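Long-range contacts in putative polysaccharide deacetylase (Bdellovibrio bacteriovorus HD100, PDB 5JP6), which probably removes N-acetyl groups from peptidoglycan as a zinc-dependent deacetylase of carbohydrate esterase family 4: residues T150-M155 / L361-D366; Y159-G164 / G297-N302; L269-P274 / S368-S373. The protein carries 1 engineered substitution. All coordinates share one frame; numbering follows the deposited sequence.

The three contacts lie in the curled parallel sheet of the NodB-type deacetylase domain and the loops at its margin. Contact 1 adds strand 150-153 to strand 358-364, and contact 2, about 12 Å away between centres, adds strand 160-161 to strand 297-299; both added strands come from one stretch of chain, and in sequence contact 1 encloses contact 2. Contact 3, about 13 Å from contact 1 and 19 Å from contact 2, centre to centre, alternates with both along the chain. Its Pro274 touches Ala364 and accepts a probable hydrogen bond from Gly297, so the loop before strand 275-277 ties the end of strand 358-364 to the start of strand 297-299.

Contact 1: residues T150-M155 / L361-D366; sequences TQKRDM and LLTAAD
Thr150 to Arg153 run parallel to Leu361 to Ala364, with the two strand axes 4.6 Å apart at their closest, and the backbone bonds Gln151 N to Leu361 O, Thr363 N to Gln151 O, Arg153 N to Thr363 O and Ala365 N to Arg153 O sew them together. On the face carrying Thr150, Leu361, Lys152 and Thr363, methyl meets methyl, with Thr150 CG2 3.7 Å from Thr363 CG2. Lys152 lies alongside Thr363, its CG 4.1 Å from Thr363 CG2, before the extended chain leads off. On the Gln151 and Leu362 face, the Arg153 chain bends back (chi2 -69°) and lays one guanidinium face over a methyl, with NH2 3.6 Å from Leu362 CD2. The group is gripped within its own strand by two bonds near its plane: NH2 donates to Gln151 OE1 at 2.9 Å, and NH1 reaches Lys152 O at 2.8 Å from above that carbonyl's plane. NH2 also bonds Gly164 O. Three carbonyl-type oxygens thus fix the rotation of the guanidinium and probably help to stabilise its positive charge, while one face, near its rim, packs on the leucine methyl.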
loop_
_atom_site.group_PDB
_atom_site.type_symbol
_atom_site.label_atom_id
_atom_site.label_comp_id
_atom_site.label_asym_id
_atom_site.label_seq_id
_atom_site.Cartn_x
_atom_site.Cartn_y
_atom_site.Cartn_z
ATOM N N THR A 150 7.169 -14.991 -15.240
ATOM C CA THR A 150 7.145 -13.616 -15.686
ATOM C C THR A 150 6.577 -13.588 -17.090
ATOM O O THR A 150 7.082 -14.255 -17.981
ATOM C CB THR A 150 8.562 -12.986 -15.613
ATOM O OG1 THR A 150 8.977 -12.967 -14.203
ATOM C CG2 THR A 150 8.578 -11.598 -16.178
ATOM N N GLN A 151 5.550 -12.747 -17.277
ATOM C CA GLN A 151 4.820 -12.651 -18.511
ATOM C C GLN A 151 4.919 -11.220 -19.027
ATOM O O GLN A 151 4.629 -10.252 -18.319
ATOM C CB GLN A 151 3.387 -13.084 -18.312
ATOM C CG GLN A 151 3.265 -14.570 -17.976
ATOM C CD GLN A 151 1.843 -15.024 -17.753
ATOM O OE1 GLN A 151 0.908 -14.526 -18.362
ATOM N NE2 GLN A 151 1.686 -15.983 -16.891
ATOM N N LYS A 152 5.291 -11.101 -20.297
ATOM C CA LYS A 152 5.520 -9.818 -20.925
ATOM C C LYS A 152 4.224 -9.302 -21.546
ATOM O O LYS A 152 3.450 -10.072 -22.143
ATOM C CB LYS A 152 6.584 -9.914 -22.011
ATOM C CG LYS A 152 7.965 -10.271 -21.497
ATOM C CD LYS A 152 8.910 -10.507 -22.671
ATOM C CE LYS A 152 10.253 -10.995 -22.196
ATOM N NZ LYS A 152 11.113 -11.288 -23.372
ATOM N N ARG A 153 4.060 -7.982 -21.485
ATOM C CA ARG A 153 2.917 -7.289 -22.096
ATOM C C ARG A 153 3.451 -6.096 -22.875
ATOM O O ARG A 153 4.310 -5.389 -22.406
ATOM C CB ARG A 153 1.929 -6.804 -21.048
ATOM C CG ARG A 153 1.341 -7.886 -20.186
ATOM C CD ARG A 153 0.400 -8.789 -20.960
ATOM N NE ARG A 153 -0.123 -9.876 -20.137
ATOM C CZ ARG A 153 0.370 -11.107 -20.090
ATOM N NH1 ARG A 153 1.447 -11.458 -20.790
ATOM N NH2 ARG A 153 -0.211 -12.000 -19.294
ATOM N N ASP A 154 2.971 -5.913 -24.088
ATOM C CA ASP A 154 3.378 -4.767 -24.910
ATOM C C ASP A 154 2.649 -3.532 -24.392
ATOM O O ASP A 154 1.415 -3.405 -24.485
ATOM C CB ASP A 154 3.064 -5.054 -26.385
ATOM C CG ASP A 154 3.424 -3.888 -27.356
ATOM O OD1 ASP A 154 3.968 -2.896 -26.927
ATOM O OD2 ASP A 154 3.074 -4.079 -28.464
ATOM N N MET A 155 3.451 -2.590 -23.908
ATOM C CA MET A 155 2.934 -1.366 -23.370
ATOM C C MET A 155 3.236 -0.144 -24.256
ATOM O O MET A 155 2.942 0.975 -23.899
ATOM C CB MET A 155 3.369 -1.242 -21.894
ATOM C CG MET A 155 2.735 -2.463 -21.041
ATOM S SD MET A 155 3.195 -2.260 -19.486
ATOM C CE MET A 155 3.094 -3.899 -18.920
ATOM N N LEU A 361 4.464 -12.359 -12.479
ATOM C CA LEU A 361 4.902 -10.989 -12.627
ATOM C C LEU A 361 4.588 -10.514 -14.041
ATOM O O LEU A 361 4.928 -11.199 -15.004
ATOM C CB LEU A 361 6.410 -10.869 -12.404
ATOM C CG LEU A 361 6.988 -9.464 -12.434
ATOM C CD1 LEU A 361 6.455 -8.622 -11.322
ATOM C CD2 LEU A 361 8.516 -9.557 -12.406
ATOM N N LEU A 362 3.928 -9.359 -14.166
ATOM C CA LEU A 362 3.712 -8.765 -15.495
ATOM C C LEU A 362 4.770 -7.675 -15.667
ATOM O O LEU A 362 5.017 -6.887 -14.738
ATOM C CB LEU A 362 2.306 -8.153 -15.617
ATOM C CG LEU A 362 1.149 -9.125 -15.419
ATOM C CD1 LEU A 362 -0.177 -8.369 -15.451
ATOM C CD2 LEU A 362 1.184 -10.232 -16.459
ATOM N N THR A 363 5.357 -7.623 -16.850
ATOM C CA THR A 363 6.421 -6.696 -17.135
ATOM C C THR A 363 6.327 -6.247 -18.592
ATOM O O THR A 363 5.691 -6.909 -19.418
ATOM C CB THR A 363 7.793 -7.334 -16.814
ATOM O OG1 THR A 363 8.760 -6.297 -16.659
ATOM C CG2 THR A 363 8.192 -8.329 -17.906
ATOM N N ALA A 364 6.950 -5.128 -18.895
ATOM C CA ALA A 364 6.985 -4.646 -20.288
ATOM C C ALA A 364 7.721 -5.609 -21.221
ATOM O O ALA A 364 8.743 -6.199 -20.851
ATOM C CB ALA A 364 7.623 -3.278 -20.369
ATOM N N ALA A 365 7.208 -5.755 -22.437
ATOM C CA ALA A 365 7.903 -6.557 -23.455
ATOM C C ALA A 365 9.274 -5.968 -23.841
ATOM O O ALA A 365 10.227 -6.717 -24.105
ATOM C CB ALA A 365 7.023 -6.709 -24.683
ATOM N N ASP A 366 9.372 -4.643 -23.858
ATOM C CA ASP A 366 10.597 -3.953 -24.217
ATOM C C ASP A 366 11.387 -3.738 -22.959
ATOM O O ASP A 366 10.985 -2.934 -22.128
ATOM C CB ASP A 366 10.287 -2.620 -24.900
ATOM C CG ASP A 366 11.550 -1.834 -25.299
ATOM O OD1 ASP A 366 12.686 -2.212 -24.963
ATOM O OD2 ASP A 366 11.325 -0.777 -25.940
#

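Contact 2: residues Y159-G164 / G297-N302; sequences YMAVRG and GEFAWN
Tyr159 and Phe299 form an offset edge-to-face pair beside a short parallel strand pairing, in which strand 160-161 is added to strand 297-299 of the curled deacetylase sheet. The tyrosine directs its edge at the phenylalanine face, with ring centroids 5.8 Å apart and planes inclined by 63°. The closest approach of the two rings includes Tyr159 CD2, 3.9 Å from Phe299 CZ. Ala161, two residues on and paired with Phe299, sets its methyl over the face of the same ring, CB lying 3.9 Å from the Phe299 centroid in a CH-pi contact. Two side chains of segment 159-164 thus bear on the Phe299 ring, and Met155 touches it as well. The backbones are drawn together by Glu298 N to Tyr159 O, Ala161 N to Glu298 O and Ala300 N to Ala161 O.

On the sheet face of Met160 and Glu298 the thioether folds over the acid. A bend at chi2 (73°) brings Met160 SD to 3.3 Å from Glu298 CD, and the terminal methyl continues to Ala300, CE standing 3.7 Å from its CB. The extended glutamate forms a salt bridge with Lys288 through OE2, which probably favours its ionised state.

Beyond the strands, Trp301 turns away from residues 159-164 and its ring meets that of Tyr280, a zinc ligand, linking this pairing to the edge of the metal site. Asn302 faces Arg163 instead, the two side chains crossing at about a right angle. Their nitrogens do not bond each other; both groups donate to Gln327 OE1, a shared acceptor that bridges them, while Asn302 OD1 accepts from Ile331 N of strand 330-335. Asn302 CB sits over the centre of the guanidinium, 4.0 Å from Arg163 CZ.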
loop_
_atom_site.group_PDB
_atom_site.type_symbol
_atom_site.label_atom_id
_atom_site.label_comp_id
_atom_site.label_asym_id
_atom_site.label_seq_id
_atom_site.Cartn_x
_atom_site.Cartn_y
_atom_site.Cartn_z
ATOM N N TYR A 159 -1.748 -0.237 -22.397
ATOM C CA TYR A 159 -2.186 -1.573 -22.036
ATOM C C TYR A 159 -3.138 -1.424 -20.864
ATOM O O TYR A 159 -2.793 -0.789 -19.874
ATOM C CB TYR A 159 -0.983 -2.441 -21.636
ATOM C CG TYR A 159 -1.336 -3.787 -21.085
ATOM C CD1 TYR A 159 -1.980 -4.717 -21.855
ATOM C CD2 TYR A 159 -0.999 -4.143 -19.794
ATOM C CE1 TYR A 159 -2.296 -5.973 -21.350
ATOM C CE2 TYR A 159 -1.300 -5.396 -19.294
ATOM C CZ TYR A 159 -1.956 -6.296 -20.067
ATOM O OH TYR A 159 -2.287 -7.524 -19.567
ATOM N N MET A 160 -4.333 -1.996 -20.959
ATOM C CA MET A 160 -5.295 -1.886 -19.879
ATOM C C MET A 160 -5.419 -3.245 -19.207
ATOM O O MET A 160 -5.865 -4.214 -19.831
ATOM C CB MET A 160 -6.664 -1.498 -20.440
ATOM C CG MET A 160 -7.799 -1.477 -19.396
ATOM S SD MET A 160 -7.605 -0.053 -18.310
ATOM C CE MET A 160 -7.799 -0.845 -16.690
ATOM N N ALA A 161 -4.992 -3.309 -17.938
ATOM C CA ALA A 161 -4.971 -4.553 -17.192
ATOM C C ALA A 161 -6.048 -4.537 -16.130
ATOM O O ALA A 161 -6.076 -3.647 -15.241
ATOM C CB ALA A 161 -3.614 -4.765 -16.554
ATOM N N VAL A 162 -6.895 -5.553 -16.195
ATOM C CA VAL A 162 -7.854 -5.825 -15.133
ATOM C C VAL A 162 -7.473 -7.162 -14.508
ATOM O O VAL A 162 -7.068 -7.202 -13.353
ATOM C CB VAL A 162 -9.318 -5.792 -15.637
ATOM C CG1 VAL A 162 -10.250 -6.164 -14.498
ATOM C CG2 VAL A 162 -9.663 -4.385 -16.117
ATOM N N ARG A 163 -7.559 -8.235 -15.296
ATOM C CA ARG A 163 -7.072 -9.555 -14.897
ATOM C C ARG A 163 -5.673 -9.794 -15.437
ATOM O O ARG A 163 -5.010 -10.717 -15.015
ATOM C CB ARG A 163 -8.019 -10.660 -15.360
ATOM C CG ARG A 163 -9.367 -10.570 -14.643
ATOM C CD ARG A 163 -10.433 -11.582 -15.084
ATOM N NE ARG A 163 -11.603 -11.408 -14.200
ATOM C CZ ARG A 163 -12.414 -10.318 -14.148
ATOM N NH1 ARG A 163 -12.291 -9.283 -14.998
ATOM N NH2 ARG A 163 -13.398 -10.263 -13.254
ATOM N N GLY A 164 -5.222 -8.965 -16.381
ATOM C CA GLY A 164 -3.851 -9.054 -16.883
ATOM C C GLY A 164 -3.531 -10.157 -17.874
ATOM O O GLY A 164 -2.363 -10.452 -18.106
ATOM N N GLY A 297 1.340 1.412 -19.284
ATOM C CA GLY A 297 0.190 0.546 -18.997
ATOM C C GLY A 297 -0.613 1.083 -17.817
ATOM O O GLY A 297 -0.051 1.668 -16.905
ATOM N N GLU A 298 -1.930 0.884 -17.888
ATOM C CA GLU A 298 -2.919 1.285 -16.904
ATOM C C GLU A 298 -3.380 0.032 -16.195
ATOM O O GLU A 298 -3.986 -0.853 -16.785
ATOM C CB GLU A 298 -4.105 1.982 -17.584
ATOM C CG GLU A 298 -5.212 2.414 -16.632
ATOM C CD GLU A 298 -6.459 2.910 -17.324
ATOM O OE1 GLU A 298 -6.351 3.236 -18.561
ATOM O OE2 GLU A 298 -7.505 3.042 -16.704
ATOM N N PHE A 299 -3.124 -0.035 -14.903
ATOM C CA PHE A 299 -3.374 -1.255 -14.132
ATOM C C PHE A 299 -4.503 -1.004 -13.153
ATOM O O PHE A 299 -4.360 -0.259 -12.162
ATOM C CB PHE A 299 -2.100 -1.722 -13.425
ATOM C CG PHE A 299 -1.171 -2.447 -14.347
ATOM C CD1 PHE A 299 -0.415 -1.733 -15.299
ATOM C CD2 PHE A 299 -1.092 -3.840 -14.342
ATOM C CE1 PHE A 299 0.363 -2.389 -16.200
ATOM C CE2 PHE A 299 -0.269 -4.490 -15.250
ATOM C CZ PHE A 299 0.448 -3.751 -16.173
ATOM N N ALA A 300 -5.612 -1.696 -13.382
ATOM C CA ALA A 300 -6.685 -1.776 -12.404
ATOM C C ALA A 300 -6.442 -3.129 -11.678
ATOM O O ALA A 300 -5.297 -3.527 -11.482
ATOM C CB ALA A 300 -8.029 -1.680 -13.099
ATOM N N TRP A 301 -7.480 -3.816 -11.243
ATOM C CA TRP A 301 -7.356 -5.074 -10.484
ATOM C C TRP A 301 -8.743 -5.738 -10.532
ATOM O O TRP A 301 -9.742 -5.091 -10.853
ATOM C CB TRP A 301 -6.936 -4.856 -9.012
ATOM C CG TRP A 301 -7.943 -4.058 -8.233
ATOM C CD1 TRP A 301 -8.956 -4.569 -7.459
ATOM C CD2 TRP A 301 -8.051 -2.646 -8.169
ATOM N NE1 TRP A 301 -9.700 -3.550 -6.949
ATOM C CE2 TRP A 301 -9.165 -2.357 -7.357
ATOM C CE3 TRP A 301 -7.330 -1.586 -8.735
ATOM C CZ2 TRP A 301 -9.559 -1.076 -7.094
ATOM C CZ3 TRP A 301 -7.739 -0.309 -8.457
ATOM C CH2 TRP A 301 -8.844 -0.070 -7.654
ATOM N N ASN A 302 -8.793 -7.027 -10.188
ATOM C CA ASN A 302 -10.080 -7.707 -10.021
ATOM C C ASN A 302 -10.238 -8.453 -8.705
ATOM O O ASN A 302 -11.322 -8.907 -8.398
ATOM C CB ASN A 302 -10.370 -8.663 -11.173
ATOM C CG ASN A 302 -9.415 -9.823 -11.210
ATOM O OD1 ASN A 302 -8.201 -9.652 -11.257
ATOM N ND2 ASN A 302 -9.958 -11.030 -11.179
#

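Contact 3: residues L269-P274 / S368-S373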
loop_
_atom_site.group_PDB
_atom_site.type_symbol
_atom_site.label_atom_id
_atom_site.label_comp_id
_atom_site.label_asym_id
_atom_site.label_seq_id
_atom_site.Cartn_x
_atom_site.Cartn_y
_atom_site.Cartn_z
ATOM N N LEU A 269 16.056 5.382 -8.798
ATOM C CA LEU A 269 16.530 4.143 -9.395
ATOM C C LEU A 269 17.246 4.283 -10.736
ATOM O O LEU A 269 18.018 3.386 -11.102
ATOM C CB LEU A 269 15.353 3.195 -9.634
ATOM C CG LEU A 269 14.547 2.787 -8.412
ATOM C CD1 LEU A 269 13.385 1.920 -8.834
ATOM C CD2 LEU A 269 15.415 2.067 -7.386
ATOM N N GLY A 270 16.979 5.372 -11.464
ATOM C CA GLY A 270 17.443 5.486 -12.821
ATOM C C GLY A 270 16.548 4.785 -13.825
ATOM O O GLY A 270 16.842 4.708 -15.015
ATOM N N TRP A 271 15.409 4.300 -13.343
ATOM C CA TRP A 271 14.396 3.708 -14.186
ATOM C C TRP A 271 13.075 3.702 -13.421
ATOM O O TRP A 271 13.039 3.922 -12.219
ATOM C CB TRP A 271 14.782 2.298 -14.606
ATOM C CG TRP A 271 15.085 1.347 -13.469
ATOM C CD1 TRP A 271 16.309 1.004 -12.999
ATOM C CD2 TRP A 271 14.148 0.560 -12.740
ATOM N NE1 TRP A 271 16.214 0.060 -11.991
ATOM C CE2 TRP A 271 14.881 -0.236 -11.814
ATOM C CE3 TRP A 271 12.756 0.422 -12.790
ATOM C CZ2 TRP A 271 14.258 -1.170 -10.965
ATOM C CZ3 TRP A 271 12.136 -0.460 -11.930
ATOM C CH2 TRP A 271 12.883 -1.242 -11.012
ATOM N N VAL A 272 12.004 3.466 -14.179
ATOM C CA VAL A 272 10.674 3.297 -13.663
ATOM C C VAL A 272 9.911 2.478 -14.684
ATOM O O VAL A 272 9.909 2.805 -15.876
ATOM C CB VAL A 272 9.961 4.622 -13.343
ATOM C CG1 VAL A 272 9.918 5.596 -14.532
ATOM C CG2 VAL A 272 8.571 4.326 -12.782
ATOM N N ASP A 273 9.303 1.373 -14.253
ATOM C CA ASP A 273 8.578 0.547 -15.208
ATOM C C ASP A 273 7.374 1.293 -15.765
ATOM O O ASP A 273 6.766 2.140 -15.071
ATOM C CB ASP A 273 8.121 -0.757 -14.539
ATOM C CG ASP A 273 9.266 -1.730 -14.358
ATOM O OD1 ASP A 273 9.882 -2.120 -15.409
ATOM O OD2 ASP A 273 9.546 -2.129 -13.216
ATOM N N PRO A 274 6.982 0.932 -17.001
ATOM C CA PRO A 274 5.886 1.666 -17.685
ATOM C C PRO A 274 4.529 1.156 -17.239
ATOM O O PRO A 274 3.746 0.690 -18.056
ATOM C CB PRO A 274 6.171 1.396 -19.163
ATOM C CG PRO A 274 6.814 0.032 -19.145
ATOM C CD PRO A 274 7.719 0.076 -17.944
ATOM N N SER A 368 13.982 -2.103 -22.445
ATOM C CA SER A 368 14.482 -0.741 -22.325
ATOM C C SER A 368 13.431 0.285 -21.910
ATOM O O SER A 368 13.802 1.406 -21.610
ATOM C CB SER A 368 15.106 -0.302 -23.638
ATOM O OG SER A 368 14.146 -0.028 -24.659
ATOM N N ALA A 369 12.140 -0.097 -21.921
ATOM C CA ALA A 369 10.992 0.807 -21.681
ATOM C C ALA A 369 11.227 1.549 -20.335
ATOM O O ALA A 369 10.978 2.743 -20.206
ATOM C CB ALA A 369 9.663 0.054 -21.712
ATOM N N LYS A 370 11.730 0.816 -19.342
ATOM C CA LYS A 370 11.871 1.336 -17.966
ATOM C C LYS A 370 12.891 2.482 -17.904
ATOM O O LYS A 370 12.840 3.299 -16.992
ATOM C CB LYS A 370 12.221 0.217 -16.989
ATOM C CG LYS A 370 13.586 -0.415 -17.203
ATOM C CD LYS A 370 13.791 -1.771 -16.534
ATOM C CE LYS A 370 13.674 -1.727 -15.084
ATOM N NZ LYS A 370 14.040 -2.988 -14.374
ATOM N N TYR A 371 13.795 2.533 -18.884
ATOM C CA TYR A 371 14.810 3.585 -18.919
ATOM C C TYR A 371 14.410 4.789 -19.735
ATOM O O TYR A 371 15.139 5.798 -19.722
ATOM C CB TYR A 371 16.115 3.027 -19.471
ATOM C CG TYR A 371 16.706 1.913 -18.616
ATOM C CD1 TYR A 371 17.354 2.203 -17.423
ATOM C CD2 TYR A 371 16.578 0.599 -18.991
ATOM C CE1 TYR A 371 17.894 1.207 -16.665
ATOM C CE2 TYR A 371 17.097 -0.402 -18.226
ATOM C CZ TYR A 371 17.744 -0.098 -17.046
ATOM O OH TYR A 371 18.308 -1.084 -16.255
ATOM N N ASN A 372 13.286 4.690 -20.444
ATOM C CA ASN A 372 12.911 5.691 -21.424
ATOM C C ASN A 372 11.441 6.127 -21.257
ATOM O O ASN A 372 10.741 6.365 -22.243
ATOM C CB ASN A 372 13.170 5.117 -22.816
ATOM C CG ASN A 372 14.641 4.912 -23.074
ATOM O OD1 ASN A 372 15.396 5.869 -23.241
ATOM N ND2 ASN A 372 15.064 3.650 -23.050
ATOM N N SER A 373 11.014 6.253 -20.003
ATOM C CA SER A 373 9.635 6.625 -19.735
ATOM C C SER A 373 9.299 7.996 -20.347
ATOM O O SER A 373 10.003 8.982 -20.132
ATOM C CB SER A 373 9.378 6.743 -18.243
ATOM O OG SER A 373 8.047 7.186 -17.998
HETATM O O HOH W 1 8.794 3.427 -18.330
HETATM O O HOH W 2 11.639 -3.854 -12.931
#
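The loop of a beta-alpha-beta unit, running from helix 251-269 into strand 275-277, is met here by a 3-10 turn after the last strand, and a cation-pi contact between Trp271 and Lys370 dominates their meeting. The ammonium group stands squarely over the indole, with Lys370 NZ 3.7 Å from the centroid of the six-membered ring and only 3° off its normal. The methylene before it adds a CH-pi contact on the same face, CE approaching Trp271 CE3 to 3.3 Å. A turn at chi3 (-61°) folds the lysine chain over the ring, while Leu269 CD1 lies against the opposite indole face, so the tryptophan is sandwiched between aliphatic and cationic groups.

Tyr371 takes the neighbouring position, its ring oblique to the indole, with CD1 3.8 Å from Trp271 CB. Further along, Pro274 CG packs on Ala369 CB, and Val272 CG1 rests against Ser373 CB. One direct backbone bond joins the segments, Val272 N to Lys370 O at 2.9 Å. A water extends this link, donating to both Val272 O and Ala369 O.

Asp273 lies side by side with Lys370, yet its carboxylate stops beyond salt-bridge distance. Its OD2 accepts from Ile224 N of strand 223-227, which fastens the loop to the sheet, and the acid probably still steadies the lysine charge. The remaining gap is spanned by a second water, which accepts from Lys370 NZ at 2.9 Å and lies 2.7 Å from Asp273 OD2.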